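Local coordinates for mandelate racemase/muconate lactonizing enzyme family protein (Roseovarius nubinhibens ISM, PDB 3U4F), which probably acts as a magnesium-dependent enzyme of the enolase superfamily, with hydro-lyase or racemase activity suggested, at residues Trp344-Ile356 / Gly368-Arg380. Residues are numbered along the deposited sequence; the frame is centred on the assembly and turned at random.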
ATOM      1  N   TRP A 344      -5.851 -15.073 -20.517  1.00 21.03           N
ATOM      2  CA  TRP A 344      -4.437 -14.728 -20.563  1.00 19.89           C
ATOM      3  C   TRP A 344      -3.528 -15.837 -20.037  1.00 19.95           C
ATOM      4  O   TRP A 344      -2.312 -15.769 -20.232  1.00 17.82           O
ATOM      5  CB  TRP A 344      -4.185 -13.464 -19.739  1.00 19.60           C
ATOM      6  CG  TRP A 344      -4.707 -13.558 -18.327  1.00 18.85           C
ATOM      7  CD1 TRP A 344      -5.919 -13.117 -17.869  1.00 20.80           C
ATOM      8  CD2 TRP A 344      -4.043 -14.147 -17.199  1.00 18.93           C
ATOM      9  NE1 TRP A 344      -6.042 -13.388 -16.526  1.00 19.82           N
ATOM     10  CE2 TRP A 344      -4.909 -14.017 -16.090  1.00 19.81           C
ATOM     11  CE3 TRP A 344      -2.794 -14.748 -17.016  1.00 18.94           C
ATOM     12  CZ2 TRP A 344      -4.573 -14.480 -14.812  1.00 19.67           C
ATOM     13  CZ3 TRP A 344      -2.457 -15.221 -15.735  1.00 21.02           C
ATOM     14  CH2 TRP A 344      -3.359 -15.086 -14.658  1.00 20.35           C
ATOM     15  N   GLN A 345      -4.083 -16.836 -19.343  1.00 20.17           N
ATOM     16  CA  GLN A 345      -3.202 -17.826 -18.722  1.00 22.22           C
ATOM     17  C   GLN A 345      -2.842 -18.994 -19.667  1.00 23.70           C
ATOM     18  O   GLN A 345      -1.949 -19.795 -19.356  1.00 24.19           O
ATOM     19  CB  GLN A 345      -3.695 -18.251 -17.303  1.00 21.88           C
ATOM     20  CG  GLN A 345      -4.420 -19.576 -17.206  1.00 22.19           C
ATOM     21  CD  GLN A 345      -4.953 -19.884 -15.810  1.00 19.24           C
ATOM     22  OE1 GLN A 345      -4.684 -19.172 -14.823  1.00 18.16           O
ATOM     23  NE2 GLN A 345      -5.711 -20.963 -15.717  1.00 20.43           N
ATOM     24  N   ASP A 346      -3.528 -19.049 -20.814  1.00 24.50           N
ATOM     25  CA  ASP A 346      -3.231 -19.964 -21.929  1.00 25.72           C
ATOM     26  C   ASP A 346      -1.883 -19.634 -22.570  1.00 23.98           C
ATOM     27  O   ASP A 346      -1.641 -18.489 -22.957  1.00 24.84           O
ATOM     28  CB  ASP A 346      -4.335 -19.879 -23.009  1.00 26.88           C
ATOM     29  CG  ASP A 346      -4.073 -20.805 -24.218  1.00 32.18           C
ATOM     30  OD1 ASP A 346      -4.130 -22.051 -24.029  1.00 36.36           O
ATOM     31  OD2 ASP A 346      -3.824 -20.285 -25.348  1.00 34.38           O
ATOM     32  N   GLY A 347      -1.012 -20.634 -22.690  1.00 21.31           N
ATOM     33  CA  GLY A 347       0.199 -20.464 -23.498  1.00 17.97           C
ATOM     34  C   GLY A 347       1.330 -19.666 -22.860  1.00 15.26           C
ATOM     35  O   GLY A 347       2.151 -19.088 -23.585  1.00 14.96           O
ATOM     36  N   LEU A 348       1.391 -19.644 -21.517  1.00 11.24           N
ATOM     37  CA  LEU A 348       2.470 -18.965 -20.798  1.00  9.45           C
ATOM     38  C   LEU A 348       3.766 -19.779 -20.728  1.00  8.63           C
ATOM     39  O   LEU A 348       4.857 -19.217 -20.715  1.00  8.29           O
ATOM     40  CB  LEU A 348       2.036 -18.628 -19.355  1.00  9.04           C
ATOM     41  CG  LEU A 348       0.834 -17.701 -19.149  1.00  9.72           C
ATOM     42  CD1 LEU A 348       0.550 -17.594 -17.647  1.00 12.06           C
ATOM     43  CD2 LEU A 348       1.185 -16.298 -19.754  1.00  7.96           C
ATOM     44  N   PHE A 349       3.652 -21.100 -20.692  1.00  8.67           N
ATOM     45  CA  PHE A 349       4.802 -21.932 -20.349  1.00  8.16           C
ATOM     46  C   PHE A 349       5.010 -23.073 -21.343  1.00  8.49           C
ATOM     47  O   PHE A 349       4.062 -23.576 -21.919  1.00  9.12           O
ATOM     48  CB  PHE A 349       4.651 -22.539 -18.944  1.00  8.50           C
ATOM     49  CG  PHE A 349       4.186 -21.563 -17.887  1.00  9.91           C
ATOM     50  CD1 PHE A 349       4.969 -20.466 -17.533  1.00  7.20           C
ATOM     51  CD2 PHE A 349       2.972 -21.759 -17.234  1.00 10.15           C
ATOM     52  CE1 PHE A 349       4.528 -19.581 -16.546  1.00 10.23           C
ATOM     53  CE2 PHE A 349       2.529 -20.868 -16.246  1.00 10.98           C
ATOM     54  CZ  PHE A 349       3.300 -19.786 -15.912  1.00 10.14           C
ATOM     55  N   VAL A 350       6.259 -23.488 -21.493  1.00  7.73           N
ATOM     56  CA  VAL A 350       6.604 -24.604 -22.359  1.00  8.32           C
ATOM     57  C   VAL A 350       6.057 -25.901 -21.742  1.00  8.44           C
ATOM     58  O   VAL A 350       5.332 -26.651 -22.397  1.00  9.06           O
ATOM     59  CB  VAL A 350       8.146 -24.706 -22.543  1.00  7.97           C
ATOM     60  CG1 VAL A 350       8.507 -25.880 -23.419  1.00  8.66           C
ATOM     61  CG2 VAL A 350       8.730 -23.391 -23.194  1.00  9.62           C
ATOM     62  N   GLU A 351       6.410 -26.139 -20.486  1.00  8.16           N
ATOM     63  CA  GLU A 351       5.924 -27.297 -19.719  1.00  9.47           C
ATOM     64  C   GLU A 351       4.556 -27.012 -19.079  1.00  9.94           C
ATOM     65  O   GLU A 351       4.120 -25.858 -18.949  1.00 10.08           O
ATOM     66  CB  GLU A 351       6.897 -27.622 -18.581  1.00  9.75           C
ATOM     67  CG  GLU A 351       8.365 -27.799 -18.960  1.00 10.56           C
ATOM     68  CD  GLU A 351       9.179 -26.479 -19.081  1.00 12.69           C
ATOM     69  OE1 GLU A 351       8.615 -25.362 -18.973  1.00 13.12           O
ATOM     70  OE2 GLU A 351      10.401 -26.585 -19.276  1.00 11.74           O
ATOM     71  N   ASP A 352       3.911 -28.059 -18.589  1.00  8.96           N
ATOM     72  CA  ASP A 352       2.709 -27.891 -17.790  1.00  9.51           C
ATOM     73  C   ASP A 352       3.024 -28.475 -16.417  1.00  9.27           C
ATOM     74  O   ASP A 352       3.109 -29.714 -16.252  1.00 10.42           O
ATOM     75  CB  ASP A 352       1.540 -28.610 -18.473  1.00  9.24           C
ATOM     76  CG  ASP A 352       0.245 -28.558 -17.669  1.00 13.42           C
ATOM     77  OD1 ASP A 352       0.232 -27.953 -16.571  1.00 10.23           O
ATOM     78  OD2 ASP A 352      -0.747 -29.161 -18.151  1.00 13.46           O
ATOM     79  N   PRO A 353       3.268 -27.602 -15.439  1.00  9.18           N
ATOM     80  CA  PRO A 353       3.655 -28.134 -14.118  1.00  8.94           C
ATOM     81  C   PRO A 353       2.471 -28.479 -13.212  1.00  8.48           C
ATOM     82  O   PRO A 353       2.677 -28.878 -12.036  1.00  8.38           O
ATOM     83  CB  PRO A 353       4.457 -26.989 -13.512  1.00  9.52           C
ATOM     84  CG  PRO A 353       3.818 -25.739 -14.082  1.00  9.86           C
ATOM     85  CD  PRO A 353       3.315 -26.121 -15.492  1.00  9.39           C
ATOM     86  N   TYR A 354       1.264 -28.332 -13.743  1.00  7.77           N
ATOM     87  CA  TYR A 354       0.044 -28.415 -12.921  1.00  9.19           C
ATOM     88  C   TYR A 354      -0.846 -29.618 -13.164  1.00  9.97           C
ATOM     89  O   TYR A 354      -2.056 -29.554 -12.928  1.00  9.24           O
ATOM     90  CB  TYR A 354      -0.772 -27.127 -13.108  1.00  7.09           C
ATOM     91  CG  TYR A 354       0.004 -25.887 -12.701  1.00  8.43           C
ATOM     92  CD1 TYR A 354       0.662 -25.844 -11.485  1.00  7.98           C
ATOM     93  CD2 TYR A 354       0.035 -24.736 -13.525  1.00  7.76           C
ATOM     94  CE1 TYR A 354       1.371 -24.686 -11.069  1.00  8.81           C
ATOM     95  CE2 TYR A 354       0.737 -23.571 -13.119  1.00  5.99           C
ATOM     96  CZ  TYR A 354       1.401 -23.562 -11.900  1.00  6.03           C
ATOM     97  OH  TYR A 354       2.066 -22.434 -11.464  1.00  6.62           O
ATOM     98  N   ARG A 355      -0.270 -30.735 -13.595  1.00 11.07           N
ATOM     99  CA  ARG A 355      -1.135 -31.909 -13.748  1.00 11.93           C
ATOM    100  C   ARG A 355      -1.464 -32.446 -12.351  1.00 11.47           C
ATOM    101  O   ARG A 355      -0.608 -32.468 -11.460  1.00 10.81           O
ATOM    102  CB  ARG A 355      -0.483 -32.941 -14.674  1.00 13.00           C
ATOM    103  CG  ARG A 355      -0.513 -32.515 -16.184  1.00 18.58           C
ATOM    104  CD  ARG A 355      -0.301 -33.748 -17.109  1.00 28.55           C
ATOM    105  NE  ARG A 355      -1.507 -34.550 -17.327  1.00 32.22           N
ATOM    106  CZ  ARG A 355      -1.497 -35.862 -17.570  1.00 34.11           C
ATOM    107  NH1 ARG A 355      -0.351 -36.521 -17.603  1.00 32.32           N
ATOM    108  NH2 ARG A 355      -2.637 -36.525 -17.762  1.00 35.61           N
ATOM    109  N   ILE A 356      -2.727 -32.790 -12.131  1.00 11.44           N
ATOM    110  CA  ILE A 356      -3.164 -33.268 -10.822  1.00 12.91           C
ATOM    111  C   ILE A 356      -3.480 -34.748 -10.956  1.00 13.85           C
ATOM    112  O   ILE A 356      -4.137 -35.159 -11.889  1.00 15.26           O
ATOM    113  CB  ILE A 356      -4.419 -32.506 -10.283  1.00 12.21           C
ATOM    114  CG1 ILE A 356      -4.143 -30.991 -10.200  1.00 11.57           C
ATOM    115  CG2 ILE A 356      -4.886 -33.083  -8.914  1.00 10.71           C
ATOM    116  CD1 ILE A 356      -3.037 -30.628  -9.170  1.00 13.46           C
ATOM    117  N   GLY A 368      15.801 -24.962 -10.044  1.00  9.57           N
ATOM    118  CA  GLY A 368      15.063 -23.691  -9.963  1.00  8.78           C
ATOM    119  C   GLY A 368      13.590 -24.014  -9.891  1.00  9.43           C
ATOM    120  O   GLY A 368      13.204 -24.959  -9.190  1.00  8.93           O
ATOM    121  N   TRP A 369      12.768 -23.225 -10.594  1.00  8.55           N
ATOM    122  CA  TRP A 369      11.340 -23.494 -10.694  1.00  9.19           C
ATOM    123  C   TRP A 369      11.031 -24.603 -11.703  1.00 10.31           C
ATOM    124  O   TRP A 369       9.931 -25.137 -11.717  1.00 11.67           O
ATOM    125  CB  TRP A 369      10.564 -22.220 -11.091  1.00  9.16           C
ATOM    126  CG  TRP A 369      10.799 -21.065 -10.169  1.00  7.69           C
ATOM    127  CD1 TRP A 369      11.273 -19.828 -10.510  1.00 10.46           C
ATOM    128  CD2 TRP A 369      10.576 -21.035  -8.762  1.00  8.55           C
ATOM    129  NE1 TRP A 369      11.378 -19.026  -9.391  1.00  8.08           N
ATOM    130  CE2 TRP A 369      10.942 -19.736  -8.304  1.00  9.16           C
ATOM    131  CE3 TRP A 369      10.090 -21.970  -7.836  1.00  6.87           C
ATOM    132  CZ2 TRP A 369      10.849 -19.355  -6.957  1.00  8.48           C
ATOM    133  CZ3 TRP A 369       9.994 -21.590  -6.487  1.00  5.83           C
ATOM    134  CH2 TRP A 369      10.360 -20.290  -6.067  1.00  9.32           C
ATOM    135  N   GLY A 370      11.990 -24.942 -12.561  1.00 11.26           N
ATOM    136  CA  GLY A 370      11.793 -26.037 -13.515  1.00 11.14           C
ATOM    137  C   GLY A 370      10.816 -25.707 -14.637  1.00 11.35           C
ATOM    138  O   GLY A 370      10.198 -26.615 -15.198  1.00 11.23           O
ATOM    139  N   VAL A 371      10.641 -24.424 -14.953  1.00  9.73           N
ATOM    140  CA  VAL A 371       9.715 -24.017 -16.017  1.00 10.15           C
ATOM    141  C   VAL A 371      10.375 -22.975 -16.944  1.00  9.99           C
ATOM    142  O   VAL A 371      11.158 -22.127 -16.501  1.00 10.56           O
ATOM    143  CB  VAL A 371       8.330 -23.508 -15.430  1.00 10.73           C
ATOM    144  CG1 VAL A 371       7.486 -22.757 -16.470  1.00 10.41           C
ATOM    145  CG2 VAL A 371       7.498 -24.689 -14.896  1.00 11.46           C
ATOM    146  N   GLU A 372      10.072 -23.066 -18.232  1.00 10.12           N
ATOM    147  CA  GLU A 372      10.569 -22.075 -19.209  1.00 10.37           C
ATOM    148  C   GLU A 372       9.374 -21.289 -19.712  1.00  9.73           C
ATOM    149  O   GLU A 372       8.338 -21.861 -19.980  1.00  7.96           O
ATOM    150  CB  GLU A 372      11.283 -22.765 -20.387  1.00 10.95           C
ATOM    151  CG  GLU A 372      11.687 -21.785 -21.516  1.00 12.88           C
ATOM    152  CD  GLU A 372      12.184 -22.502 -22.782  1.00 19.84           C
ATOM    153  OE1 GLU A 372      12.351 -23.749 -22.748  1.00 17.66           O
ATOM    154  OE2 GLU A 372      12.361 -21.816 -23.822  1.00 18.15           O
ATOM    155  N   ILE A 373       9.487 -19.964 -19.794  1.00  8.71           N
ATOM    156  CA  ILE A 373       8.411 -19.174 -20.359  1.00  8.47           C
ATOM    157  C   ILE A 373       8.322 -19.446 -21.855  1.00  9.00           C
ATOM    158  O   ILE A 373       9.341 -19.582 -22.512  1.00  9.46           O
ATOM    159  CB  ILE A 373       8.644 -17.655 -20.095  1.00  9.92           C
ATOM    160  CG1 ILE A 373       9.035 -17.456 -18.623  1.00 10.91           C
ATOM    161  CG2 ILE A 373       7.408 -16.853 -20.533  1.00  9.22           C
ATOM    162  CD1 ILE A 373       7.910 -17.899 -17.604  1.00 11.05           C
ATOM    163  N   CYS A 374       7.108 -19.558 -22.380  1.00  9.14           N
ATOM    164  CA  CYS A 374       6.893 -19.870 -23.785  1.00 10.71           C
ATOM    165  C   CYS A 374       7.575 -18.821 -24.676  1.00 11.23           C
ATOM    166  O   CYS A 374       7.337 -17.638 -24.481  1.00  8.91           O
ATOM    167  CB  CYS A 374       5.400 -19.881 -24.062  1.00 11.61           C
ATOM    168  SG  CYS A 374       5.002 -20.124 -25.800  1.00 17.43           S
ATOM    169  N   PRO A 375       8.440 -19.249 -25.631  1.00 12.10           N
ATOM    170  CA  PRO A 375       9.128 -18.238 -26.466  1.00 12.35           C
ATOM    171  C   PRO A 375       8.179 -17.385 -27.263  1.00 11.58           C
ATOM    172  O   PRO A 375       8.497 -16.220 -27.478  1.00 11.23           O
ATOM    173  CB  PRO A 375      10.002 -19.075 -27.416  1.00 11.88           C
ATOM    174  CG  PRO A 375      10.328 -20.252 -26.608  1.00 14.44           C
ATOM    175  CD  PRO A 375       9.023 -20.583 -25.844  1.00 12.15           C
ATOM    176  N   GLU A 376       7.050 -17.935 -27.702  1.00 11.57           N
ATOM    177  CA  GLU A 376       6.075 -17.138 -28.452  1.00 13.34           C
ATOM    178  C   GLU A 376       5.450 -16.049 -27.563  1.00 12.99           C
ATOM    179  O   GLU A 376       5.237 -14.913 -28.002  1.00 13.27           O
ATOM    180  CB  GLU A 376       5.004 -18.053 -29.053  1.00 14.32           C
ATOM    181  CG  GLU A 376       3.856 -17.366 -29.765  1.00 17.67           C
ATOM    182  CD  GLU A 376       4.261 -16.582 -31.010  1.00 20.60           C
ATOM    183  OE1 GLU A 376       5.273 -16.919 -31.675  1.00 17.69           O
ATOM    184  OE2 GLU A 376       3.531 -15.615 -31.322  1.00 23.49           O
ATOM    185  N   TRP A 377       5.141 -16.404 -26.316  1.00 11.91           N
ATOM    186  CA  TRP A 377       4.607 -15.425 -25.365  1.00 10.76           C
ATOM    187  C   TRP A 377       5.615 -14.302 -25.207  1.00  9.90           C
ATOM    188  O   TRP A 377       5.243 -13.120 -25.259  1.00  9.68           O
ATOM    189  CB  TRP A 377       4.264 -16.079 -24.004  1.00  9.57           C
ATOM    190  CG  TRP A 377       3.433 -15.163 -23.133  1.00  8.23           C
ATOM    191  CD1 TRP A 377       2.071 -15.103 -23.050  1.00  7.35           C
ATOM    192  CD2 TRP A 377       3.939 -14.146 -22.264  1.00  7.49           C
ATOM    193  NE1 TRP A 377       1.705 -14.114 -22.159  1.00  8.97           N
ATOM    194  CE2 TRP A 377       2.833 -13.508 -21.674  1.00  6.41           C
ATOM    195  CE3 TRP A 377       5.224 -13.708 -21.944  1.00  9.04           C
ATOM    196  CZ2 TRP A 377       2.968 -12.443 -20.779  1.00  7.37           C
ATOM    197  CZ3 TRP A 377       5.372 -12.640 -21.043  1.00  8.49           C
ATOM    198  CH2 TRP A 377       4.246 -12.036 -20.459  1.00  7.00           C
ATOM    199  N   LEU A 378       6.877 -14.656 -24.993  1.00  9.23           N
ATOM    200  CA  LEU A 378       7.904 -13.653 -24.763  1.00  9.59           C
ATOM    201  C   LEU A 378       8.038 -12.733 -25.984  1.00  9.95           C
ATOM    202  O   LEU A 378       8.249 -11.512 -25.824  1.00  9.04           O
ATOM    203  CB  LEU A 378       9.270 -14.277 -24.426  1.00  9.16           C
ATOM    204  CG  LEU A 378       9.413 -14.943 -23.033  1.00  9.13           C
ATOM    205  CD1 LEU A 378      10.745 -15.714 -22.926  1.00  9.92           C
ATOM    206  CD2 LEU A 378       9.300 -13.912 -21.898  1.00  7.62           C
ATOM    207  N   ALA A 379       7.924 -13.316 -27.176  1.00  8.89           N
ATOM    208  CA  ALA A 379       8.068 -12.516 -28.422  1.00  9.20           C
ATOM    209  C   ALA A 379       7.001 -11.402 -28.487  1.00  9.03           C
ATOM    210  O   ALA A 379       7.266 -10.298 -28.943  1.00  9.40           O
ATOM    211  CB  ALA A 379       7.972 -13.435 -29.645  1.00  9.71           C
ATOM    212  N   ARG A 380       5.796 -11.718 -28.033  1.00  9.02           N
ATOM    213  CA  ARG A 380       4.666 -10.784 -28.032  1.00  9.35           C
ATOM    214  C   ARG A 380       4.645  -9.793 -26.856  1.00  9.54           C
ATOM    215  O   ARG A 380       3.902  -8.829 -26.907  1.00  8.74           O
ATOM    216  CB  ARG A 380       3.346 -11.555 -28.063  1.00  9.72           C
ATOM    217  CG  ARG A 380       3.145 -12.387 -29.334  1.00 10.03           C
ATOM    218  CD  ARG A 380       1.710 -12.937 -29.406  1.00 15.51           C
ATOM    219  NE  ARG A 380       1.689 -14.124 -30.256  1.00 21.57           N
ATOM    220  CZ  ARG A 380       0.599 -14.698 -30.781  1.00 26.26           C
ATOM    221  NH1 ARG A 380      -0.620 -14.196 -30.577  1.00 28.14           N
ATOM    222  NH2 ARG A 380       0.736 -15.776 -31.551  1.00 27.33           N
TER
HETATM  223  O   HOH W   1      -1.095 -13.661 -21.483  1.00  9.92           O
HETATM  224  O   HOH W   2      11.820 -26.005 -21.531  1.00 18.91           O
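Phe349 and Ile373 form an isolated antiparallel bridge, a non-hydrogen-bonded pair, between two segments that are loop at this point. Two nearly straight backbone hydrogen bonds flank it: Cys374 N donates to Leu348 O (2.8 Å) and Val350 N to Glu372 O (3.0 Å). Glu372 N, which Val350 O would meet in a continued strand pair, is taken instead by a carboxylate: Glu351 bends at its second torsion (chi2 83°), bringing OE1 back to accept at 2.8 Å on its syn side. Water joins Glu351 OE2 to Glu372 OE1, while Val350 CG2 lies against the extended Glu372 chain. Toward the protein interior, Val371 CG1 packs on Phe349 CD1 (3.6 Å), and Ile373 CD1 meets the edge of that ring. In this enolase-superfamily fold, 344-356 lies in the loop between barrel strands 332-335 and 360-363; 368-380 follows the latter and leads through helix 375-380, with Cys374 at its N-cap position, to strand 382-387 of the antiparallel sheet. Leu348 CD2 reaches over the five-membered ring of Trp377, a residue of that helix, in a CH-pi contact; water links Trp377 NE1 to Trp344 O. Beyond this shell, Phe38 meets Trp377 edge-to-face, and Leu313 and Leu316 of helix 313-322 touch Phe349 and Val371.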